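Local coordinates for protein rhomboid protease GlpG (Haemophilus influenzae, PDB 2NR9) that is a rhomboid-type serine protease that probably cleaves transmembrane segments within the membrane, using a serine-histidine dyad, at residues 24-28 / 29-33; 34-37 / 38-41. The protein carries 2 engineered substitutions. One frame throughout, in Å; residues are numbered along the deposited sequence.

Contact 1: 24-28 / 29-33. Engineered in segment 24-28: Ile-24 (natural residue Leu).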
ATOM      1  N   ILE A  24      -2.089  11.006  14.834  1.00 50.47           N
ATOM      2  CA  ILE A  24      -2.052  12.063  15.837  1.00 51.06           C
ATOM      3  C   ILE A  24      -3.312  11.992  16.694  1.00 51.07           C
ATOM      4  O   ILE A  24      -3.239  12.053  17.916  1.00 52.26           O
ATOM      5  CB  ILE A  24      -1.931  13.460  15.204  1.00 52.08           C
ATOM      6  CG1 ILE A  24      -0.610  13.589  14.439  1.00 52.78           C
ATOM      7  CG2 ILE A  24      -1.988  14.541  16.285  1.00 52.84           C
ATOM      8  CD1 ILE A  24       0.626  13.592  15.338  1.00 53.08           C
ATOM      9  N   ALA A  25      -4.462  11.834  16.046  1.00 51.28           N
ATOM     10  CA  ALA A  25      -5.722  11.705  16.764  1.00 51.36           C
ATOM     11  C   ALA A  25      -5.669  10.517  17.727  1.00 51.71           C
ATOM     12  O   ALA A  25      -6.163  10.599  18.855  1.00 51.64           O
ATOM     13  CB  ALA A  25      -6.885  11.553  15.785  1.00 50.54           C
ATOM     14  N   GLN A  26      -5.061   9.419  17.287  1.00 51.48           N
ATOM     15  CA  GLN A  26      -4.935   8.242  18.143  1.00 53.03           C
ATOM     16  C   GLN A  26      -4.220   8.582  19.451  1.00 54.65           C
ATOM     17  O   GLN A  26      -4.502   7.989  20.492  1.00 54.11           O
ATOM     18  CB  GLN A  26      -4.176   7.114  17.422  1.00 52.06           C
ATOM     19  CG  GLN A  26      -4.906   6.523  16.227  1.00 50.81           C
ATOM     20  CD  GLN A  26      -4.098   5.453  15.517  1.00 51.07           C
ATOM     21  OE1 GLN A  26      -3.874   5.534  14.311  1.00 51.69           O
ATOM     22  NE2 GLN A  26      -3.629   4.461  16.267  1.00 51.87           N
ATOM     23  N   GLN A  27      -3.335   9.579  19.400  1.00 57.23           N
ATOM     24  CA  GLN A  27      -2.489   9.930  20.552  1.00 60.47           C
ATOM     25  C   GLN A  27      -3.080  10.936  21.559  1.00 61.69           C
ATOM     26  O   GLN A  27      -2.583  11.038  22.684  1.00 62.74           O
ATOM     27  CB  GLN A  27      -1.113  10.429  20.078  1.00 60.57           C
ATOM     28  CG  GLN A  27      -0.492   9.613  18.938  1.00 61.59           C
ATOM     29  CD  GLN A  27      -0.163   8.180  19.331  1.00 62.15           C
ATOM     30  OE1 GLN A  27       0.391   7.925  20.399  1.00 62.59           O
ATOM     31  NE2 GLN A  27      -0.445   7.246  18.431  1.00 61.79           N
ATOM     32  N   LEU A  28      -4.110  11.691  21.169  1.00 63.51           N
ATOM     33  CA  LEU A  28      -4.669  12.707  22.087  1.00 65.54           C
ATOM     34  C   LEU A  28      -6.106  12.450  22.504  1.00 67.16           C
ATOM     35  O   LEU A  28      -6.953  13.336  22.395  1.00 68.26           O
ATOM     36  CB  LEU A  28      -4.597  14.116  21.492  1.00 64.96           C
ATOM     37  CG  LEU A  28      -3.666  14.461  20.346  1.00 64.60           C
ATOM     38  CD1 LEU A  28      -4.511  14.575  19.065  1.00 64.15           C
ATOM     39  CD2 LEU A  28      -3.006  15.789  20.641  1.00 64.56           C
ATOM     40  N   GLY A  29      -6.380  11.268  23.022  1.00 68.61           N
ATOM     41  CA  GLY A  29      -7.732  10.942  23.427  1.00 70.44           C
ATOM     42  C   GLY A  29      -7.927   9.452  23.419  1.00 71.62           C
ATOM     43  O   GLY A  29      -7.918   8.817  24.469  1.00 72.62           O
ATOM     44  N   PHE A  30      -8.083   8.877  22.235  1.00 72.63           N
ATOM     45  CA  PHE A  30      -8.232   7.439  22.165  1.00 73.40           C
ATOM     46  C   PHE A  30      -8.251   6.800  20.784  1.00 72.12           C
ATOM     47  O   PHE A  30      -8.984   7.219  19.883  1.00 71.50           O
ATOM     48  CB  PHE A  30      -9.418   6.962  23.012  1.00 74.95           C
ATOM     49  CG  PHE A  30     -10.746   7.502  22.564  1.00 76.36           C
ATOM     50  CD1 PHE A  30     -11.640   6.694  21.883  1.00 76.60           C
ATOM     51  CD2 PHE A  30     -11.104   8.815  22.833  1.00 76.87           C
ATOM     52  CE1 PHE A  30     -12.873   7.184  21.482  1.00 77.19           C
ATOM     53  CE2 PHE A  30     -12.333   9.311  22.428  1.00 77.31           C
ATOM     54  CZ  PHE A  30     -13.216   8.496  21.751  1.00 77.26           C
ATOM     55  N   GLU A  31      -7.419   5.776  20.642  1.00 70.69           N
ATOM     56  CA  GLU A  31      -7.386   4.974  19.449  1.00 69.57           C
ATOM     57  C   GLU A  31      -8.642   4.116  19.449  1.00 67.46           C
ATOM     58  O   GLU A  31      -9.040   3.589  18.420  1.00 66.87           O
ATOM     59  CB  GLU A  31      -6.154   4.062  19.464  1.00 70.67           C
ATOM     60  CG  GLU A  31      -4.824   4.794  19.502  1.00 71.71           C
ATOM     61  CD  GLU A  31      -3.640   3.849  19.430  1.00 72.19           C
ATOM     62  OE1 GLU A  31      -2.570   4.266  18.934  1.00 72.58           O
ATOM     63  OE2 GLU A  31      -3.789   2.679  19.835  1.00 72.39           O
ATOM     64  N   ASP A  32      -9.255   3.977  20.623  1.00 65.66           N
ATOM     65  CA  ASP A  32     -10.449   3.146  20.778  1.00 64.00           C
ATOM     66  C   ASP A  32     -11.551   3.467  19.778  1.00 62.37           C
ATOM     67  O   ASP A  32     -11.948   2.604  19.001  1.00 61.78           O
ATOM     68  CB  ASP A  32     -10.971   3.190  22.217  1.00 64.84           C
ATOM     69  CG  ASP A  32     -10.036   2.499  23.194  1.00 65.22           C
ATOM     70  OD1 ASP A  32      -9.219   1.665  22.746  1.00 65.20           O
ATOM     71  OD2 ASP A  32     -10.134   2.771  24.410  1.00 65.75           O
ATOM     72  N   ASP A  33     -12.089   4.676  19.826  1.00 44.11           N
ATOM     73  CA  ASP A  33     -13.092   5.111  18.846  1.00 43.17           C
ATOM     74  C   ASP A  33     -12.604   4.812  17.424  1.00 43.74           C
ATOM     75  O   ASP A  33     -13.254   4.086  16.668  1.00 55.49           O
ATOM     76  CB  ASP A  33     -13.359   6.621  18.995  1.00 41.86           C
ATOM     77  CG  ASP A  33     -13.687   7.291  17.660  1.00 44.76           C
ATOM     78  OD1 ASP A  33     -12.764   7.920  17.071  1.00 43.39           O
ATOM     79  OD2 ASP A  33     -14.805   7.077  17.118  1.00 44.11           O
TER
HETATM   80  O   HOH W   1      -0.003   4.063  19.269  1.00 78.87           O

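Contact 2: 34-37 / 38-41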
ATOM      1  N   ILE A  34     -11.436   5.352  17.083  1.00 58.85           N
ATOM      2  CA  ILE A  34     -10.862   5.198  15.752  1.00 57.58           C
ATOM      3  C   ILE A  34     -10.706   3.733  15.329  1.00 58.17           C
ATOM      4  O   ILE A  34     -11.114   3.354  14.232  1.00 57.83           O
ATOM      5  CB  ILE A  34      -9.529   5.976  15.620  1.00 56.28           C
ATOM      6  CG1 ILE A  34      -9.798   7.485  15.733  1.00 54.46           C
ATOM      7  CG2 ILE A  34      -8.840   5.654  14.291  1.00 55.34           C
ATOM      8  CD1 ILE A  34      -8.550   8.347  15.686  1.00 54.73           C
ATOM      9  N   MET A  35     -10.176   2.901  16.219  1.00 58.75           N
ATOM     10  CA  MET A  35     -10.014   1.477  15.914  1.00 59.19           C
ATOM     11  C   MET A  35     -11.343   0.758  15.685  1.00 59.83           C
ATOM     12  O   MET A  35     -11.436  -0.120  14.828  1.00 58.92           O
ATOM     13  CB  MET A  35      -9.192   0.769  16.988  1.00 58.68           C
ATOM     14  CG  MET A  35      -7.719   1.102  16.931  1.00 59.21           C
ATOM     15  SD  MET A  35      -6.737   0.247  18.176  1.00 59.45           S
ATOM     16  CE  MET A  35      -5.098   0.782  17.691  1.00 58.50           C
ATOM     17  N   TYR A  36     -12.367   1.129  16.452  1.00 60.48           N
ATOM     18  CA  TYR A  36     -13.691   0.516  16.311  1.00 61.43           C
ATOM     19  C   TYR A  36     -14.370   0.854  14.980  1.00 60.32           C
ATOM     20  O   TYR A  36     -15.055   0.019  14.389  1.00 60.16           O
ATOM     21  CB  TYR A  36     -14.610   0.920  17.466  1.00 63.44           C
ATOM     22  CG  TYR A  36     -16.072   0.646  17.178  1.00 65.89           C
ATOM     23  CD1 TYR A  36     -16.929   1.674  16.794  1.00 66.81           C
ATOM     24  CD2 TYR A  36     -16.565  -0.653  17.168  1.00 66.74           C
ATOM     25  CE1 TYR A  36     -18.254   1.421  16.481  1.00 67.49           C
ATOM     26  CE2 TYR A  36     -17.884  -0.916  16.851  1.00 67.59           C
ATOM     27  CZ  TYR A  36     -18.726   0.125  16.514  1.00 68.13           C
ATOM     28  OH  TYR A  36     -20.045  -0.136  16.212  1.00 68.85           O
ATOM     29  N   LEU A  37     -14.231   2.098  14.552  1.00 59.49           N
ATOM     30  CA  LEU A  37     -14.850   2.562  13.320  1.00 59.58           C
ATOM     31  C   LEU A  37     -14.065   2.137  12.080  1.00 58.15           C
ATOM     32  O   LEU A  37     -14.638   1.953  11.007  1.00 58.46           O
ATOM     33  CB  LEU A  37     -14.957   4.093  13.341  1.00 60.59           C
ATOM     34  CG  LEU A  37     -15.693   4.786  12.189  1.00 61.28           C
ATOM     35  CD1 LEU A  37     -15.541   6.298  12.301  1.00 61.85           C
ATOM     36  CD2 LEU A  37     -15.176   4.309  10.849  1.00 62.00           C
ATOM     37  N   MET A  38     -12.765   1.911  12.252  1.00 56.79           N
ATOM     38  CA  MET A  38     -11.862   1.716  11.112  1.00 56.72           C
ATOM     39  C   MET A  38     -11.458   0.277  10.788  1.00 54.51           C
ATOM     40  O   MET A  38     -11.010  -0.001   9.681  1.00 52.63           O
ATOM     41  CB  MET A  38     -10.610   2.567  11.315  1.00 57.95           C
ATOM     42  CG  MET A  38     -10.919   4.009  11.656  1.00 60.24           C
ATOM     43  SD  MET A  38     -11.098   5.064  10.215  1.00 62.73           S
ATOM     44  CE  MET A  38      -9.381   5.549   9.990  1.00 61.57           C
ATOM     45  N   HIS A  39     -11.608  -0.634  11.742  1.00 53.37           N
ATOM     46  CA  HIS A  39     -11.164  -2.007  11.519  1.00 52.76           C
ATOM     47  C   HIS A  39     -11.956  -2.750  10.455  1.00 52.45           C
ATOM     48  O   HIS A  39     -13.115  -2.424  10.180  1.00 52.94           O
ATOM     49  CB  HIS A  39     -11.124  -2.811  12.823  1.00 51.91           C
ATOM     50  CG  HIS A  39     -12.471  -3.090  13.408  1.00 52.44           C
ATOM     51  ND1 HIS A  39     -13.352  -3.992  12.849  1.00 52.57           N
ATOM     52  CD2 HIS A  39     -13.048  -2.663  14.556  1.00 52.44           C
ATOM     53  CE1 HIS A  39     -14.441  -4.057  13.592  1.00 52.51           C
ATOM     54  NE2 HIS A  39     -14.277  -3.269  14.640  1.00 52.41           N
ATOM     55  N   TYR A  40     -11.313  -3.746   9.852  1.00 51.99           N
ATOM     56  CA  TYR A  40     -11.952  -4.580   8.840  1.00 52.14           C
ATOM     57  C   TYR A  40     -13.191  -5.211   9.473  1.00 53.90           C
ATOM     58  O   TYR A  40     -13.216  -5.449  10.682  1.00 53.30           O
ATOM     59  CB  TYR A  40     -10.976  -5.671   8.375  1.00 50.85           C
ATOM     60  CG  TYR A  40     -11.420  -6.425   7.138  1.00 49.78           C
ATOM     61  CD1 TYR A  40     -11.051  -5.995   5.867  1.00 48.38           C
ATOM     62  CD2 TYR A  40     -12.175  -7.583   7.243  1.00 49.31           C
ATOM     63  CE1 TYR A  40     -11.452  -6.681   4.734  1.00 49.61           C
ATOM     64  CE2 TYR A  40     -12.587  -8.280   6.113  1.00 49.83           C
ATOM     65  CZ  TYR A  40     -12.218  -7.826   4.863  1.00 49.71           C
ATOM     66  OH  TYR A  40     -12.634  -8.507   3.742  1.00 50.00           O
ATOM     67  N   PRO A  41     -14.241  -5.453   8.668  1.00 55.07           N
ATOM     68  CA  PRO A  41     -15.446  -6.050   9.215  1.00 56.65           C
ATOM     69  C   PRO A  41     -15.134  -7.317  10.007  1.00 58.64           C
ATOM     70  O   PRO A  41     -14.432  -8.200   9.517  1.00 57.87           O
ATOM     71  CB  PRO A  41     -16.266  -6.385   7.967  1.00 55.99           C
ATOM     72  CG  PRO A  41     -15.828  -5.394   6.964  1.00 55.64           C
ATOM     73  CD  PRO A  41     -14.359  -5.199   7.222  1.00 55.56           C
TER

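Contact 1: 24-28 / 29-33
Glu-31 lays the middle of its side chain against the base of Gln-26, with CG of Glu-31 3.2 Å from CB of Gln-26, and its carboxylate meets the amide at the far end. The two side chains run at a slant to each other, their amide and carboxylate planes 56° apart. Both are extended beyond CG, which brings their polar ends together. There NE2 of Gln-26 reaches OE1 of Glu-31 at 2.9 Å, but the N-H is bent away from the line, making the bond weak. The amide nitrogen also bonds to the backbone O of His-60, so glutamine suits this buried place by giving one NH2 group two acceptors. Gln-27 joins less directly. Its chain folds back at chi2, leaving NE2 3.7 Å from OE1 of Glu-31, and a water fills in: it donates to OE1 of Glu-31 at 2.6 Å and weakly accepts from NE2 of Gln-27. Between the helices, Gly-29 takes backbone angles (156°/-76°) at which a beta carbon would press on the carbonyl O of Leu-28, so its bare backbone fits the turn. This is a short helix-to-helix connection, by which the first predicted transmembrane helix of the rhomboid fold passes into the L1 loop.

Contact 2: 34-37 / 38-41
Leu-37 and Met-38 end helix 31-38, a short helix in the L1 loop of the rhomboid fold, and His-39 is the first residue to leave helical angles. Met-38 lies beside Ile-34 one turn earlier, both side chains pointing the same way, with CG of Met-38 3.7 Å from CG2 of Ile-34. Bends at chi2 and chi3 fold the methionine chain, so that SD of Met-38 lies 4.2 Å from CD2 of Leu-37, whose side chain it meets at a slant. A long, flexible apolar residue suits this spot, since Met-38 also touches Ile-22 of helix 10-27 and, like Leu-37, a bound lipid, PA6. The backbone bond from Met-38 N to Ile-34 O is weak, and the model is too tight between that oxygen and the Met-38 chain, so detail there is less sure.

His-39 closes the helix. Its N donates to Met-35 O at 3.1 Å, while the imidazole folds back over the last turn, CG sitting between the backbone N and carbonyl carbon (chi1 69°). The ring then brings its CD2 edge to 3.0 Å from Met-35 O, near the plane of the imidazole. From outside, Arg-52 donates to the carbonyls of Tyr-36 and His-39. Histidine suits the exit because its other flank can serve the departing chain: ND1 of His-39 donates to Tyr-40 O at 2.6 Å, a nearly straight bond (169°) whose acceptor lies in the imidazole plane but whose donor stands above the carbonyl plane.

In the fold
Contacts 1 and 2 follow one another along the chain, with centres about 13 Å apart, and sit at the two ends of helix 31-38. Both are surface contacts, each with a single buried residue among those that touch. Contact 1 is mainly polar and includes water, as the chain emerges from helix 10-27; contact 2 pairs apolar packing beside a bound lipid with a backbone bond at the helix end and an imidazole bond to the departing chain. They meet where Ile-34 CD1 packs 3.6 Å from Ala-25 CB, so the apolar flank of helix 31-38 rests on helix 10-27, while 38-41 leads on toward helix 52-55 and, through Tyr-40, to helix 86-108.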